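PDB 2J2M: catalase, which catalyses, as a haem-containing catalase, the breakdown of hydrogen peroxide into water and molecular oxygen. Local coordinates for residues S379-Y383 and E384-Y388; Q448-H452 and E453-L457; Q263-P267 and A268-N272; W217-K220 and E221-N225; D407-H410 and G411-I415. All coordinates share one frame; numbering follows the deposited sequence.

Contact 1 of 5, residues S379-Y383 and E384-Y388; sequences SSVNY and EPNRY
Asn386 reaches back three residues to the backbone carbonyl of Tyr383, and its own first torsion explains how. The amide nitrogen ND2 donates to Tyr383 O at 2.7 Å, nearly straight at 170°, with the acceptor lying in the amide plane of Asn386 and the donor in the carbonyl plane. Asn386 CG sits between its own backbone N and carbonyl carbon (chi1 52°), which swings the amide back over the preceding chain. Its other end is used as well: OD1 accepts from Tyr388 N at 3.3 Å on a lone pair, which makes an Asx turn. The chain bends at the cis peptide bond before Pro385, in the loop between helix 330-346 and strand 403-404, and the Asn386 amide ties Tyr383 O to Tyr388 N, while Tyr366 OH and Lys393 NZ also bond to it. The Tyr383 ring passes beside this bend, its CE1 3.4 Å from Asn386 CB and its edge at CD1 3.2 Å from Pro385 O; its hydroxyl bonds to Asp165 of the second subunit. Val381 CG1 meets Asn386 ND2 at 3.5 Å, and CG2 touches Tyr388 CE1 at 3.6 Å. With an alanine at Asn386 the amide is gone, and Tyr383 O is likely to lose this donor and Tyr388 N its acceptor, the bend being held less firmly. Arg387 forms a salt bridge with Asp161 of the second subunit.

Contact 2 of 5, residues Q448-H452 and E453-L457; sequences QQVRH and ENTVL
From His452 to Val456 the backbone passes out of an irregular link and into the first turn of helix 453-466, with His452 in the N-cap position. The link joins helix 433-447 to helix 453-466, a helix-loop-helix connection in the catalase-related immune-responsive part of the chain. His452 O faces the first turn and receives two weak bonds: Thr455 N approaches at 3.2 Å with a bent N-H...O angle of 122°, and Val456 N at 3.4 Å but much straighter, at 165°. The next i to i+4 bond is shorter: Leu457 N donates to Glu453 O at 2.9 Å.

Among the side chains, Val450 does most of the work. Its CG1, anti to the backbone N (chi1 179°), is carried forward to the helix start, where it meets two methyl groups at once, Thr455 CG2 and Val456 CG2, each 3.8 Å away. The Thr455 side chain crosses that of Val450 at about a right angle, whereas Val456 lies antiparallel alongside it. Thr455 divides its two branches by character: CG2 turns to the valine, and OG1 bonds to Arg387 of the second subunit. Val450 also rests on Asp161 and Trp164 of helix 160-169, so the start of the helix is packed against that helix too. The His452 imidazole is directed to Asp161, to which ND1 is hydrogen-bonded. Its CB stays behind, 4.1 Å from Thr455 OG1.

Contact 3 of 5, residues Q263-P267 and A268-N272; sequences QVLDP and ADVEN
Two hydrogen bonds join Asp266 to the residues that follow it, one from its side chain and one from its backbone. OD2 accepts from Ala268 N at 2.7 Å with an angle of 160°, and is met on the anti side of the carboxylate, 19° out of its plane. The carboxylate gets there because CG stands anti to the Asp266 backbone N (chi1 -175°), which points the group forward along the chain. The backbone bond, Asp269 N to Asp266 O, spans 2.9 Å; its donor stands well above the carbonyl plane. A water adds a third link, accepting from Asp266 N and donating to Asp269 OD1 at 2.9 Å. With an alanine in place of Asp266, Ala268 N would probably lose its carboxylate acceptor and the turn its side-chain tie.

Van der Waals contacts complete the turn. Leu265 CD1 touches Asp269 CB at 4.0 Å, the two side chains meeting at a slant, and its other methyl, CD2, forms an apolar pair with Val270 CG1 at 4.2 Å. Both methyls of Val270 also approach Pro267 O, each at 3.5 Å, while the valine is backed by Tyr212 of strand 210-219 and by Arg28 of the fourth subunit. An aspartate side-chain oxygen accepting from the backbone N two residues on makes an Asx turn, which here leads strand 257-265 directly into a short 3-10 segment.

Contact 4 of 5, residues W217-K220 and E221-N225; sequences WVPK and EGVHN
A type I beta turn from Pro219 to Gly222 ends strand 210-219 and starts the loop to helix 228-237. Its closing bond runs from Gly222 N to Pro219 O, 3.1 Å long with an N-H...O angle of 157°. The donor comes from well above the carbonyl plane, 67° out of it, and not from the direction of a lone pair. Lys220 and Glu221 occupy the two corner positions.

The proline ring takes part in the turn as well as beginning it. Its CG rests against the backbone of the fourth residue, 3.5 Å from Gly222 C, and extends to Val223, whose CG2 lies 4.2 Å from the same Pro219 CG. Proline and valine therefore hold an apolar contact across the mouth of the turn. Gly222 has a positive phi of 80°; a CB here would be pressed against the preceding carbonyl oxygen and would also meet His224 NE2, so the backbone shape itself favours a residue without a side chain.

At the corners, the two charged chains run near one another without pairing: Lys220 NZ is 4.5 Å from Glu221 OE2, beyond salt-bridge range, although the opposite charges probably attract weakly. Glu221 OE2 has a long, weak ion pair with Arg191. Behind the turn, Pro219 packs on Trp258 of strand 257-265, the antiparallel neighbour, and Lys220 continues that pairing through backbone hydrogen bonding with Glu257.

Contact 5 of 5, residues D407-H410 and G411-I415; sequences DDIH and GRLEI
Gly411 follows His410 at a corner of the chain, and its N lies at the edge of the imidazole, near the ring plane and 3.7 Å from His410 ND1. His410 CG occupies the position between its backbone N and carbonyl carbon (chi1 73°), which folds the ring back beside that peptide; ND1 itself is hydrogen-bonded to Arg23 of the fourth subunit. The extended angles of Gly411, phi 165° and psi -170°, would bring a CB to a clashing 2.7 Å from His410 O. Next, Arg412 starts away from the first segment, and its NH2 forms salt bridges with Asp35 of the fourth subunit and Glu400 of the second. Leu413 comes back toward the first segment: its CD1 meets Ile409 CG1 at 4.1 Å, and Ile409 CD1 lies equally near both leucine methyls, the side chains crossing at about a right angle. This apolar pair spans the inside of the corner. Beyond it, Ile415 leaves toward Arg137 and the loop residues Asp276 and Asp279. Strand 409-410 pairs antiparallel with a strand of the second subunit, while Gly411 and Arg412 pair with one of the fourth, so the corner connects two intersubunit ladders ahead of helix 422-430.

Overall arrangement
The five contacts are separate local elements, none touching another, and they follow the chain in the order 4, 3, 1, 5, 2. Contacts 3 and 4 are related through one antiparallel sheet, on neighbouring strands 257-265 and 210-219, with nearest atoms about 9 Å apart. Contact 5 approaches contact 3 to about 10 Å between nearest atoms. Contacts 1 and 2 lie on opposite sides of the chain's centre, their own centres 64 Å apart, yet both touch the second subunit: Arg387 of one subunit meets His452 and Thr455 of another, linking the two sites. The haem pocket uses residues between 53 and 346, so the later contacts 1, 2 and 5 contribute none of it.

Contact 1 of 5, residues S379-Y383 and E384-Y388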
# COMPACT_ATOMS: atom_id res chain seq x y z
N SER A 379 -23.33 -9.82 7.98
CA SER A 379 -23.78 -10.54 9.17
C SER A 379 -22.77 -10.31 10.28
O SER A 379 -21.56 -10.40 10.05
CB SER A 379 -23.90 -12.06 8.94
OG SER A 379 -24.31 -12.67 10.16
N SER A 380 -23.27 -10.03 11.48
CA SER A 380 -22.40 -9.81 12.64
C SER A 380 -21.77 -11.12 13.11
O SER A 380 -20.77 -11.13 13.80
CB SER A 380 -23.17 -9.08 13.76
OG SER A 380 -24.24 -9.87 14.25
N VAL A 381 -22.37 -12.24 12.70
CA VAL A 381 -21.84 -13.57 12.95
C VAL A 381 -20.66 -13.86 12.02
O VAL A 381 -20.82 -14.43 10.93
CB VAL A 381 -22.92 -14.67 12.79
CG1 VAL A 381 -22.37 -16.04 13.23
CG2 VAL A 381 -24.18 -14.30 13.60
N ASN A 382 -19.48 -13.48 12.50
CA ASN A 382 -18.23 -13.63 11.74
C ASN A 382 -17.30 -14.75 12.29
O ASN A 382 -16.09 -14.74 12.06
CB ASN A 382 -17.51 -12.27 11.62
CG ASN A 382 -17.14 -11.65 12.99
OD1 ASN A 382 -17.22 -12.30 14.04
ND2 ASN A 382 -16.72 -10.39 12.96
N TYR A 383 -17.89 -15.72 12.99
CA TYR A 383 -17.11 -16.81 13.58
C TYR A 383 -17.85 -18.12 13.38
O TYR A 383 -19.08 -18.12 13.42
CB TYR A 383 -16.86 -16.56 15.08
CG TYR A 383 -18.13 -16.46 15.87
CD1 TYR A 383 -18.68 -17.58 16.50
CD2 TYR A 383 -18.81 -15.25 15.98
CE1 TYR A 383 -19.86 -17.51 17.24
CE2 TYR A 383 -20.02 -15.16 16.70
CZ TYR A 383 -20.53 -16.31 17.33
OH TYR A 383 -21.71 -16.25 18.05
N GLU A 384 -17.10 -19.20 13.17
CA GLU A 384 -17.64 -20.57 13.08
C GLU A 384 -16.76 -21.53 13.90
O GLU A 384 -15.55 -21.40 13.90
CB GLU A 384 -17.65 -21.03 11.63
CG GLU A 384 -18.63 -22.14 11.30
CD GLU A 384 -18.10 -23.54 11.56
OE1 GLU A 384 -18.95 -24.44 11.67
OE2 GLU A 384 -16.87 -23.74 11.66
N PRO A 385 -17.36 -22.48 14.63
CA PRO A 385 -18.79 -22.75 14.85
C PRO A 385 -19.51 -21.62 15.57
O PRO A 385 -18.90 -20.80 16.26
CB PRO A 385 -18.79 -24.04 15.69
CG PRO A 385 -17.50 -24.02 16.40
CD PRO A 385 -16.52 -23.44 15.38
N ASN A 386 -20.82 -21.57 15.34
CA ASN A 386 -21.73 -20.65 16.01
C ASN A 386 -23.07 -21.38 16.22
O ASN A 386 -23.20 -22.55 15.79
CB ASN A 386 -21.90 -19.36 15.18
CG ASN A 386 -22.27 -19.64 13.75
OD1 ASN A 386 -23.37 -20.10 13.46
ND2 ASN A 386 -21.36 -19.35 12.85
N ARG A 387 -24.03 -20.72 16.87
CA ARG A 387 -25.32 -21.31 17.25
C ARG A 387 -26.41 -21.22 16.18
O ARG A 387 -27.49 -21.82 16.32
CB ARG A 387 -25.86 -20.66 18.54
CG ARG A 387 -26.19 -19.18 18.44
CD ARG A 387 -26.76 -18.63 19.76
NE ARG A 387 -25.77 -18.53 20.84
CZ ARG A 387 -25.09 -17.42 21.17
NH1 ARG A 387 -25.26 -16.28 20.53
NH2 ARG A 387 -24.24 -17.46 22.19
N TYR A 388 -26.16 -20.46 15.14
CA TYR A 388 -27.20 -20.10 14.19
C TYR A 388 -27.21 -21.08 13.03
O TYR A 388 -26.17 -21.38 12.43
CB TYR A 388 -27.00 -18.66 13.74
CG TYR A 388 -26.86 -17.67 14.89
CD1 TYR A 388 -25.60 -17.22 15.31
CD2 TYR A 388 -27.99 -17.17 15.54
CE1 TYR A 388 -25.45 -16.30 16.37
CE2 TYR A 388 -27.86 -16.24 16.60
CZ TYR A 388 -26.59 -15.82 16.99
OH TYR A 388 -26.48 -14.94 18.02

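Contact 2 of 5, residues Q448-H452 and E453-L457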
# COMPACT_ATOMS: atom_id res chain seq x y z
N GLN A 448 26.90 -17.04 -28.86
CA GLN A 448 27.89 -16.07 -29.36
C GLN A 448 27.92 -14.82 -28.49
O GLN A 448 28.90 -14.07 -28.53
CB GLN A 448 27.61 -15.68 -30.82
CG GLN A 448 28.33 -16.57 -31.83
CD GLN A 448 27.78 -16.48 -33.25
OE1 GLN A 448 26.85 -15.70 -33.54
NE2 GLN A 448 28.35 -17.28 -34.15
N GLN A 449 26.84 -14.61 -27.71
CA GLN A 449 26.71 -13.44 -26.83
C GLN A 449 27.19 -13.67 -25.40
O GLN A 449 27.25 -12.73 -24.61
CB GLN A 449 25.26 -12.96 -26.81
CG GLN A 449 24.78 -12.33 -28.10
CD GLN A 449 23.26 -12.12 -28.08
OE1 GLN A 449 22.74 -11.15 -27.48
NE2 GLN A 449 22.55 -13.02 -28.75
N VAL A 450 27.52 -14.92 -25.06
CA VAL A 450 28.11 -15.27 -23.76
C VAL A 450 29.60 -14.86 -23.78
O VAL A 450 30.27 -15.03 -24.80
CB VAL A 450 27.93 -16.80 -23.39
CG1 VAL A 450 28.58 -17.14 -22.03
CG2 VAL A 450 26.44 -17.20 -23.34
N ARG A 451 30.10 -14.31 -22.67
CA ARG A 451 31.44 -13.68 -22.64
C ARG A 451 32.39 -14.45 -21.72
O ARG A 451 33.52 -14.02 -21.47
CB ARG A 451 31.35 -12.20 -22.23
CG ARG A 451 30.46 -11.33 -23.16
CD ARG A 451 30.36 -9.84 -22.74
NE ARG A 451 29.82 -9.66 -21.38
CZ ARG A 451 28.52 -9.64 -21.06
NH1 ARG A 451 27.60 -9.80 -22.01
NH2 ARG A 451 28.14 -9.46 -19.80
N HIS A 452 31.93 -15.58 -21.21
CA HIS A 452 32.72 -16.41 -20.33
C HIS A 452 32.83 -17.77 -20.97
O HIS A 452 31.82 -18.47 -21.13
CB HIS A 452 32.07 -16.49 -18.94
CG HIS A 452 32.25 -15.24 -18.12
ND1 HIS A 452 31.47 -14.12 -18.30
CD2 HIS A 452 33.11 -14.96 -17.12
CE1 HIS A 452 31.85 -13.18 -17.44
NE2 HIS A 452 32.85 -13.67 -16.71
N GLU A 453 34.06 -18.14 -21.33
CA GLU A 453 34.33 -19.39 -22.03
C GLU A 453 33.80 -20.65 -21.30
O GLU A 453 33.16 -21.50 -21.92
CB GLU A 453 35.83 -19.53 -22.34
CG GLU A 453 36.13 -20.57 -23.42
CD GLU A 453 37.63 -20.88 -23.59
OE1 GLU A 453 38.48 -20.16 -22.99
OE2 GLU A 453 37.94 -21.87 -24.34
N ASN A 454 34.07 -20.76 -20.01
CA ASN A 454 33.61 -21.92 -19.24
C ASN A 454 32.09 -22.18 -19.36
O ASN A 454 31.65 -23.33 -19.47
CB ASN A 454 34.03 -21.80 -17.77
CG ASN A 454 33.89 -23.10 -17.02
OD1 ASN A 454 32.93 -23.29 -16.26
ND2 ASN A 454 34.84 -24.03 -17.23
N THR A 455 31.30 -21.10 -19.37
CA THR A 455 29.85 -21.20 -19.56
C THR A 455 29.50 -21.78 -20.94
O THR A 455 28.67 -22.69 -21.03
CB THR A 455 29.16 -19.84 -19.34
OG1 THR A 455 29.39 -19.42 -17.99
CG2 THR A 455 27.65 -19.93 -19.59
N VAL A 456 30.13 -21.26 -21.99
CA VAL A 456 29.95 -21.82 -23.35
C VAL A 456 30.29 -23.31 -23.42
O VAL A 456 29.46 -24.10 -23.87
CB VAL A 456 30.74 -21.04 -24.44
CG1 VAL A 456 30.40 -21.57 -25.81
CG2 VAL A 456 30.41 -19.54 -24.36
N LEU A 457 31.49 -23.68 -22.96
CA LEU A 457 31.95 -25.08 -22.84
C LEU A 457 30.90 -25.94 -22.12
O LEU A 457 30.52 -27.02 -22.61
CB LEU A 457 33.26 -25.13 -22.05
CG LEU A 457 34.32 -26.23 -22.18
CD1 LEU A 457 34.85 -26.67 -20.80
CD2 LEU A 457 33.90 -27.45 -23.01

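Contact 3 of 5, residues Q263-P267 and A268-N272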
# COMPACT_ATOMS: atom_id res chain seq x y z
N GLN A 263 -4.11 -36.10 -20.45
CA GLN A 263 -3.30 -37.31 -20.31
C GLN A 263 -3.41 -37.86 -18.89
O GLN A 263 -3.31 -37.13 -17.90
CB GLN A 263 -1.83 -37.03 -20.65
CG GLN A 263 -1.58 -36.82 -22.14
CD GLN A 263 -0.19 -36.32 -22.38
OE1 GLN A 263 0.15 -35.21 -22.00
NE2 GLN A 263 0.64 -37.14 -23.01
N VAL A 264 -3.62 -39.18 -18.82
CA VAL A 264 -3.91 -39.88 -17.58
C VAL A 264 -2.88 -40.99 -17.30
O VAL A 264 -2.63 -41.88 -18.11
CB VAL A 264 -5.34 -40.47 -17.59
CG1 VAL A 264 -5.64 -41.15 -16.27
CG2 VAL A 264 -6.37 -39.36 -17.86
N LEU A 265 -2.31 -40.89 -16.11
CA LEU A 265 -1.26 -41.77 -15.65
C LEU A 265 -1.65 -42.26 -14.27
O LEU A 265 -1.77 -41.47 -13.33
CB LEU A 265 0.07 -41.01 -15.56
CG LEU A 265 1.23 -41.78 -14.92
CD1 LEU A 265 1.70 -42.99 -15.78
CD2 LEU A 265 2.38 -40.84 -14.63
N ASP A 266 -1.82 -43.57 -14.15
CA ASP A 266 -2.23 -44.17 -12.89
C ASP A 266 -1.08 -44.06 -11.88
O ASP A 266 0.09 -44.31 -12.22
CB ASP A 266 -2.65 -45.60 -13.11
CG ASP A 266 -3.20 -46.22 -11.89
OD1 ASP A 266 -4.44 -46.35 -11.78
OD2 ASP A 266 -2.39 -46.57 -10.99
N PRO A 267 -1.40 -43.65 -10.64
CA PRO A 267 -0.34 -43.55 -9.62
C PRO A 267 0.53 -44.81 -9.44
O PRO A 267 1.71 -44.69 -9.08
CB PRO A 267 -1.11 -43.21 -8.35
CG PRO A 267 -2.29 -42.37 -8.90
CD PRO A 267 -2.70 -43.20 -10.11
N ALA A 268 -0.02 -45.99 -9.75
CA ALA A 268 0.72 -47.25 -9.56
C ALA A 268 1.77 -47.45 -10.63
O ALA A 268 2.58 -48.36 -10.50
CB ALA A 268 -0.20 -48.43 -9.50
N ASP A 269 1.78 -46.60 -11.65
CA ASP A 269 2.69 -46.75 -12.78
C ASP A 269 3.87 -45.76 -12.80
O ASP A 269 4.59 -45.73 -13.79
CB ASP A 269 1.93 -46.59 -14.10
CG ASP A 269 1.21 -47.85 -14.55
OD1 ASP A 269 0.26 -47.71 -15.34
OD2 ASP A 269 1.58 -48.98 -14.15
N VAL A 270 4.07 -44.97 -11.74
CA VAL A 270 5.01 -43.82 -11.78
C VAL A 270 6.51 -44.16 -11.89
O VAL A 270 7.30 -43.38 -12.45
CB VAL A 270 4.81 -42.82 -10.62
CG1 VAL A 270 3.48 -42.12 -10.74
CG2 VAL A 270 4.99 -43.49 -9.27
N GLU A 271 6.87 -45.33 -11.37
CA GLU A 271 8.24 -45.84 -11.45
C GLU A 271 8.56 -46.47 -12.82
O GLU A 271 9.69 -46.91 -13.05
CB GLU A 271 8.46 -46.90 -10.35
CG GLU A 271 8.18 -46.46 -8.92
CD GLU A 271 7.85 -47.65 -8.01
OE1 GLU A 271 6.65 -47.82 -7.63
OE2 GLU A 271 8.79 -48.44 -7.70
N ASN A 272 7.58 -46.50 -13.72
CA ASN A 272 7.70 -47.22 -15.00
C ASN A 272 8.50 -46.54 -16.14
O ASN A 272 8.62 -47.10 -17.24
CB ASN A 272 6.30 -47.59 -15.49
CG ASN A 272 5.68 -48.74 -14.71
OD1 ASN A 272 6.35 -49.40 -13.90
ND2 ASN A 272 4.40 -49.00 -14.98
O HOH W 1 -1.03 -45.40 -16.49

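Contact 4 of 5, residues W217-K220 and E221-N225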
# COMPACT_ATOMS: atom_id res chain seq x y z
N TRP A 217 -3.77 -27.99 -24.51
CA TRP A 217 -4.57 -27.19 -25.46
C TRP A 217 -3.99 -27.22 -26.88
O TRP A 217 -2.78 -27.03 -27.05
CB TRP A 217 -4.68 -25.73 -25.02
CG TRP A 217 -5.34 -25.47 -23.70
CD1 TRP A 217 -4.71 -25.31 -22.49
CD2 TRP A 217 -6.75 -25.30 -23.45
NE1 TRP A 217 -5.64 -25.05 -21.52
CE2 TRP A 217 -6.89 -25.03 -22.07
CE3 TRP A 217 -7.89 -25.32 -24.25
CZ2 TRP A 217 -8.14 -24.81 -21.47
CZ3 TRP A 217 -9.15 -25.10 -23.65
CH2 TRP A 217 -9.26 -24.84 -22.28
N VAL A 218 -4.85 -27.45 -27.87
CA VAL A 218 -4.45 -27.61 -29.27
C VAL A 218 -5.22 -26.58 -30.08
O VAL A 218 -6.44 -26.63 -30.09
CB VAL A 218 -4.73 -29.08 -29.81
CG1 VAL A 218 -4.29 -29.25 -31.30
CG2 VAL A 218 -4.04 -30.19 -28.91
N PRO A 219 -4.53 -25.63 -30.76
CA PRO A 219 -5.26 -24.54 -31.40
C PRO A 219 -5.88 -24.95 -32.73
O PRO A 219 -5.22 -25.61 -33.53
CB PRO A 219 -4.18 -23.50 -31.64
CG PRO A 219 -2.92 -24.28 -31.83
CD PRO A 219 -3.07 -25.51 -30.95
N LYS A 220 -7.11 -24.52 -32.97
CA LYS A 220 -7.74 -24.81 -34.26
C LYS A 220 -7.01 -24.11 -35.44
O LYS A 220 -6.99 -24.63 -36.55
CB LYS A 220 -9.25 -24.51 -34.22
CG LYS A 220 -9.81 -23.74 -35.44
CD LYS A 220 -11.11 -24.37 -35.99
CE LYS A 220 -12.06 -23.31 -36.56
NZ LYS A 220 -11.49 -22.62 -37.77
N GLU A 221 -6.39 -22.95 -35.16
CA GLU A 221 -5.57 -22.20 -36.14
C GLU A 221 -4.18 -22.81 -36.38
O GLU A 221 -3.44 -22.32 -37.23
CB GLU A 221 -5.38 -20.73 -35.73
CG GLU A 221 -6.65 -19.97 -35.35
CD GLU A 221 -7.60 -19.73 -36.53
OE1 GLU A 221 -7.18 -19.90 -37.68
OE2 GLU A 221 -8.78 -19.37 -36.29
N GLY A 222 -3.83 -23.86 -35.65
CA GLY A 222 -2.49 -24.44 -35.76
C GLY A 222 -1.43 -23.66 -34.99
O GLY A 222 -1.62 -22.47 -34.67
N VAL A 223 -0.33 -24.34 -34.66
CA VAL A 223 0.88 -23.73 -34.11
C VAL A 223 1.68 -23.04 -35.22
O VAL A 223 2.18 -23.71 -36.14
CB VAL A 223 1.80 -24.81 -33.44
CG1 VAL A 223 3.15 -24.19 -32.99
CG2 VAL A 223 1.10 -25.49 -32.28
N HIS A 224 1.80 -21.72 -35.15
CA HIS A 224 2.61 -20.99 -36.13
C HIS A 224 3.66 -20.11 -35.43
O HIS A 224 3.34 -19.35 -34.53
CB HIS A 224 1.72 -20.18 -37.07
CG HIS A 224 0.79 -21.02 -37.90
ND1 HIS A 224 1.17 -21.60 -39.09
CD2 HIS A 224 -0.50 -21.38 -37.70
CE1 HIS A 224 0.15 -22.27 -39.60
NE2 HIS A 224 -0.88 -22.15 -38.78
N ASN A 225 4.91 -20.24 -35.85
CA ASN A 225 6.02 -19.57 -35.19
C ASN A 225 6.71 -18.57 -36.11
O ASN A 225 6.46 -18.56 -37.32
CB ASN A 225 7.05 -20.61 -34.72
CG ASN A 225 6.42 -21.74 -33.91
OD1 ASN A 225 6.60 -22.93 -34.23
ND2 ASN A 225 5.68 -21.39 -32.85

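Contact 5 of 5, residues D407-H410 and G411-I415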
# COMPACT_ATOMS: atom_id res chain seq x y z
N ASP A 407 7.21 -41.86 2.36
CA ASP A 407 8.53 -41.72 2.96
C ASP A 407 8.43 -41.65 4.48
O ASP A 407 7.37 -41.27 5.03
CB ASP A 407 9.24 -40.47 2.41
CG ASP A 407 10.76 -40.64 2.29
OD1 ASP A 407 11.35 -41.45 3.05
OD2 ASP A 407 11.38 -39.95 1.43
N ASP A 408 9.52 -42.04 5.14
CA ASP A 408 9.63 -42.02 6.60
C ASP A 408 10.31 -40.77 7.15
O ASP A 408 10.38 -40.57 8.38
CB ASP A 408 10.30 -43.29 7.12
CG ASP A 408 11.72 -43.47 6.60
OD1 ASP A 408 12.13 -42.81 5.62
OD2 ASP A 408 12.44 -44.31 7.20
N ILE A 409 10.78 -39.89 6.26
CA ILE A 409 11.41 -38.65 6.70
C ILE A 409 10.86 -37.45 5.95
O ILE A 409 10.40 -37.57 4.82
CB ILE A 409 12.98 -38.70 6.56
CG1 ILE A 409 13.38 -39.13 5.14
CG2 ILE A 409 13.61 -39.56 7.71
CD1 ILE A 409 14.86 -39.13 4.83
N HIS A 410 10.90 -36.29 6.60
CA HIS A 410 10.69 -35.04 5.86
C HIS A 410 11.94 -34.20 5.95
O HIS A 410 12.65 -34.26 6.96
CB HIS A 410 9.42 -34.29 6.27
CG HIS A 410 9.49 -33.62 7.61
ND1 HIS A 410 10.22 -32.47 7.84
CD2 HIS A 410 8.86 -33.90 8.78
CE1 HIS A 410 10.06 -32.09 9.09
NE2 HIS A 410 9.23 -32.94 9.68
N GLY A 411 12.23 -33.47 4.86
CA GLY A 411 13.41 -32.61 4.76
C GLY A 411 13.70 -32.18 3.33
O GLY A 411 12.87 -32.40 2.41
N ARG A 412 14.88 -31.57 3.14
CA ARG A 412 15.34 -31.10 1.82
C ARG A 412 16.00 -32.25 1.08
O ARG A 412 17.19 -32.54 1.29
CB ARG A 412 16.30 -29.90 1.94
CG ARG A 412 15.74 -28.76 2.76
CD ARG A 412 16.54 -27.46 2.67
NE ARG A 412 15.94 -26.49 3.56
CZ ARG A 412 14.88 -25.75 3.28
NH1 ARG A 412 14.30 -25.82 2.09
NH2 ARG A 412 14.39 -24.92 4.20
N LEU A 413 15.22 -32.89 0.21
CA LEU A 413 15.58 -34.18 -0.38
C LEU A 413 15.30 -34.19 -1.87
O LEU A 413 14.15 -34.36 -2.28
CB LEU A 413 14.79 -35.31 0.31
CG LEU A 413 14.87 -35.43 1.85
CD1 LEU A 413 13.60 -36.08 2.48
CD2 LEU A 413 16.16 -36.15 2.31
N GLU A 414 16.35 -34.05 -2.66
CA GLU A 414 16.25 -34.05 -4.11
C GLU A 414 15.79 -35.39 -4.66
O GLU A 414 16.27 -36.45 -4.21
CB GLU A 414 17.60 -33.69 -4.73
CG GLU A 414 17.51 -33.29 -6.20
CD GLU A 414 18.85 -33.25 -6.86
OE1 GLU A 414 19.79 -33.87 -6.32
OE2 GLU A 414 18.97 -32.61 -7.92
N ILE A 415 14.90 -35.36 -5.65
CA ILE A 415 14.42 -36.59 -6.29
C ILE A 415 15.57 -37.45 -6.84
O ILE A 415 16.62 -36.93 -7.20
CB ILE A 415 13.29 -36.32 -7.37
CG1 ILE A 415 13.80 -35.48 -8.54
CG2 ILE A 415 12.07 -35.65 -6.73
CD1 ILE A 415 12.83 -35.45 -9.74